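PDB 5ERI: MarR family transcriptional regulator from Peptoclostridium difficile, which probably acts as a DNA-binding transcription factor of the MarR family, working as a dimer of winged helix-turn-helix subunits. Local coordinates for residues A[62-67]-A[111-116]. Numbering follows the deposited sequence.
Sequences TRICEN and YNLTPT
The backbone oxygen of Arg-63 is gripped twice by Asn-67, which follows the turn whose Ile-64 and Cys-65 meet Leu-113 and Pro-115 across the contact. Asn-67 ND2 lies 2.9 Å from Arg-63 O, in the carbonyl plane on a lone pair, and its N-H points almost straight at the acceptor (163°); the backbone N of Asn-67 bonds to the same oxygen. Arg-63 O lies close to the plane of the Asn-67 amide, and the bond fixes the turn of that amide just where the chain leaves helical geometry.

One face of the last turn of helix 57-66 is pressed against strand 111-115, the axis of 62-66 standing at 91° to that of the strand. Ile-64 does most of the touching with both branches. With chi1 at -73°, Ile-64 CG1 lies beside the backbone N and Ile-64 CG2 is anti to it. Ile-64 CG2 reaches the Thr-114–Pro-115 peptide, 3.8 Å from Pro-115 N, while Ile-64 CG1 lies 4.0 Å from Leu-113 CB and Ile-64 CD1 meets Leu-113 CD1. Beside it, Cys-65 SG rests 3.9 Å from Pro-115 CB. Ile-90 of helix 83-95 touches both Ile-64 and Leu-113.

Between 62-67 and 111-116 the link is therefore apolar; the strand's polar ties run elsewhere, as in the backbone bonds of Leu-113 to Gly-69 and Ile-70, while the two Asn-67 bonds to Arg-63 O close the helix's C-terminal end.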
ATOM      1  N   THR A  62      -9.399 -13.004  -1.604  1.00 45.16           N
ATOM      2  CA  THR A  62      -8.467 -14.113  -1.857  1.00 42.10           C
ATOM      3  C   THR A  62      -8.103 -14.823  -0.584  1.00 40.78           C
ATOM      4  O   THR A  62      -7.988 -16.046  -0.586  1.00 45.50           O
ATOM      5  CB  THR A  62      -7.150 -13.685  -2.574  1.00 42.33           C
ATOM      6  OG1 THR A  62      -6.415 -12.817  -1.737  1.00 49.29           O
ATOM      7  CG2 THR A  62      -7.413 -12.922  -3.828  1.00 46.80           C
ATOM      8  N   ARG A  63      -7.862 -14.075   0.497  1.00 40.10           N
ATOM      9  CA  ARG A  63      -7.526 -14.742   1.747  1.00 40.70           C
ATOM     10  C   ARG A  63      -8.649 -15.588   2.313  1.00 42.58           C
ATOM     11  O   ARG A  63      -8.414 -16.660   2.929  1.00 50.80           O
ATOM     12  CB  ARG A  63      -7.087 -13.768   2.803  1.00 38.92           C
ATOM     13  CG  ARG A  63      -5.900 -12.938   2.438  1.00 48.20           C
ATOM     14  CD  ARG A  63      -4.763 -13.719   1.777  1.00 52.96           C
ATOM     15  NE  ARG A  63      -4.025 -12.804   0.934  1.00 47.68           N
ATOM     16  CZ  ARG A  63      -2.897 -12.245   1.252  1.00 50.56           C
ATOM     17  NH1 ARG A  63      -2.295 -12.568   2.394  1.00 62.27           N
ATOM     18  NH2 ARG A  63      -2.345 -11.378   0.398  1.00 57.41           N
ATOM     19  N   ILE A  64      -9.877 -15.116   2.120  1.00 48.59           N
ATOM     20  CA  ILE A  64     -11.041 -15.877   2.521  1.00 44.13           C
ATOM     21  C   ILE A  64     -11.155 -17.144   1.671  1.00 44.37           C
ATOM     22  O   ILE A  64     -11.295 -18.234   2.197  1.00 42.47           O
ATOM     23  CB  ILE A  64     -12.291 -15.010   2.487  1.00 44.19           C
ATOM     24  CG1 ILE A  64     -12.242 -14.039   3.659  1.00 44.19           C
ATOM     25  CG2 ILE A  64     -13.528 -15.846   2.628  1.00 44.70           C
ATOM     26  CD1 ILE A  64     -13.193 -12.867   3.531  1.00 48.55           C
ATOM     27  N   CYS A  65     -11.053 -17.024   0.358  1.00 49.00           N
ATOM     28  CA  CYS A  65     -11.072 -18.236  -0.475  1.00 49.68           C
ATOM     29  C   CYS A  65      -9.955 -19.227  -0.171  1.00 53.11           C
ATOM     30  O   CYS A  65     -10.165 -20.445  -0.229  1.00 51.42           O
ATOM     31  CB  CYS A  65     -10.976 -17.882  -1.925  1.00 47.43           C
ATOM     32  SG  CYS A  65     -12.367 -16.905  -2.543  1.00 56.27           S
ATOM     33  N   GLU A  66      -8.760 -18.720   0.129  1.00 45.54           N
ATOM     34  CA  GLU A  66      -7.637 -19.599   0.408  1.00 44.73           C
ATOM     35  C   GLU A  66      -7.706 -20.214   1.784  1.00 54.80           C
ATOM     36  O   GLU A  66      -7.075 -21.270   1.999  1.00 47.56           O
ATOM     37  CB  GLU A  66      -6.303 -18.821   0.270  1.00 41.65           C
ATOM     38  CG  GLU A  66      -5.981 -18.528  -1.197  1.00 41.55           C
ATOM     39  CD  GLU A  66      -5.093 -17.323  -1.389  1.00 40.58           C
ATOM     40  OE1 GLU A  66      -4.569 -16.789  -0.364  1.00 41.20           O
ATOM     41  OE2 GLU A  66      -4.901 -17.001  -2.576  1.00 43.48           O
ATOM     42  N   ASN A  67      -8.421 -19.556   2.711  1.00 51.52           N
ATOM     43  CA  ASN A  67      -8.538 -20.061   4.099  1.00 47.21           C
ATOM     44  C   ASN A  67     -10.009 -20.097   4.624  1.00 54.86           C
ATOM     45  O   ASN A  67     -10.383 -19.365   5.578  1.00 52.98           O
ATOM     46  CB  ASN A  67      -7.705 -19.218   5.055  1.00 48.05           C
ATOM     47  CG  ASN A  67      -6.251 -19.063   4.626  1.00 56.90           C
ATOM     48  OD1 ASN A  67      -5.398 -19.867   5.049  1.00 55.21           O
ATOM     49  ND2 ASN A  67      -5.946 -18.005   3.790  1.00 51.18           N
ATOM     50  N   TYR A 111     -16.668 -14.389  14.127  1.00 53.64           N
ATOM     51  CA  TYR A 111     -17.403 -14.824  12.956  1.00 50.67           C
ATOM     52  C   TYR A 111     -16.449 -15.636  12.144  1.00 53.09           C
ATOM     53  O   TYR A 111     -15.288 -15.299  12.079  1.00 59.36           O
ATOM     54  CB  TYR A 111     -17.856 -13.620  12.089  1.00 58.53           C
ATOM     55  CG  TYR A 111     -19.009 -12.808  12.624  1.00 69.00           C
ATOM     56  CD1 TYR A 111     -20.311 -13.240  12.416  1.00 72.93           C
ATOM     57  CD2 TYR A 111     -18.809 -11.604  13.344  1.00 76.90           C
ATOM     58  CE1 TYR A 111     -21.395 -12.526  12.901  1.00 81.87           C
ATOM     59  CE2 TYR A 111     -19.897 -10.862  13.827  1.00 78.57           C
ATOM     60  CZ  TYR A 111     -21.191 -11.329  13.605  1.00 83.59           C
ATOM     61  OH  TYR A 111     -22.318 -10.644  14.050  1.00 79.51           O
ATOM     62  N   ASN A 112     -16.944 -16.659  11.469  1.00 47.84           N
ATOM     63  CA  ASN A 112     -16.178 -17.350  10.515  1.00 47.43           C
ATOM     64  C   ASN A 112     -16.571 -16.856   9.179  1.00 49.44           C
ATOM     65  O   ASN A 112     -17.754 -16.820   8.848  1.00 57.73           O
ATOM     66  CB  ASN A 112     -16.411 -18.866  10.622  1.00 52.23           C
ATOM     67  CG  ASN A 112     -16.276 -19.350  12.053  1.00 55.53           C
ATOM     68  OD1 ASN A 112     -15.373 -18.919  12.766  1.00 57.35           O
ATOM     69  ND2 ASN A 112     -17.253 -20.128  12.522  1.00 67.28           N
ATOM     70  N   LEU A 113     -15.563 -16.545   8.370  1.00 46.89           N
ATOM     71  CA  LEU A 113     -15.797 -16.113   6.989  1.00 46.30           C
ATOM     72  C   LEU A 113     -15.602 -17.236   6.042  1.00 40.33           C
ATOM     73  O   LEU A 113     -14.599 -17.923   6.104  1.00 48.42           O
ATOM     74  CB  LEU A 113     -14.850 -14.932   6.596  1.00 45.42           C
ATOM     75  CG  LEU A 113     -14.760 -13.844   7.687  1.00 44.85           C
ATOM     76  CD1 LEU A 113     -13.520 -13.002   7.543  1.00 48.60           C
ATOM     77  CD2 LEU A 113     -16.031 -13.018   7.686  1.00 48.87           C
ATOM     78  N   THR A 114     -16.478 -17.288   5.061  1.00 40.39           N
ATOM     79  CA  THR A 114     -16.515 -18.301   4.074  1.00 46.75           C
ATOM     80  C   THR A 114     -16.826 -17.685   2.728  1.00 48.34           C
ATOM     81  O   THR A 114     -17.582 -16.718   2.657  1.00 52.49           O
ATOM     82  CB  THR A 114     -17.629 -19.277   4.522  1.00 58.13           C
ATOM     83  OG1 THR A 114     -17.020 -20.536   4.779  1.00 62.65           O
ATOM     84  CG2 THR A 114     -18.767 -19.429   3.520  1.00 66.93           C
ATOM     85  N   PRO A 115     -16.266 -18.252   1.635  1.00 50.20           N
ATOM     86  CA  PRO A 115     -16.583 -17.728   0.310  1.00 50.97           C
ATOM     87  C   PRO A 115     -17.910 -18.284  -0.175  1.00 59.50           C
ATOM     88  O   PRO A 115     -18.230 -19.442   0.138  1.00 50.94           O
ATOM     89  CB  PRO A 115     -15.449 -18.290  -0.564  1.00 47.66           C
ATOM     90  CG  PRO A 115     -15.089 -19.625   0.073  1.00 43.32           C
ATOM     91  CD  PRO A 115     -15.306 -19.374   1.556  1.00 52.77           C
ATOM     92  N   THR A 116     -18.632 -17.486  -0.962  1.00 61.78           N
ATOM     93  CA  THR A 116     -19.837 -17.937  -1.608  1.00 57.34           C
ATOM     94  C   THR A 116     -19.484 -18.517  -2.966  1.00 71.94           C
ATOM     95  O   THR A 116     -18.350 -18.296  -3.461  1.00 58.70           O
ATOM     96  CB  THR A 116     -20.798 -16.772  -1.844  1.00 57.23           C
ATOM     97  OG1 THR A 116     -20.175 -15.798  -2.721  1.00 52.81           O
ATOM     98  CG2 THR A 116     -21.178 -16.160  -0.510  1.00 58.16           C
TER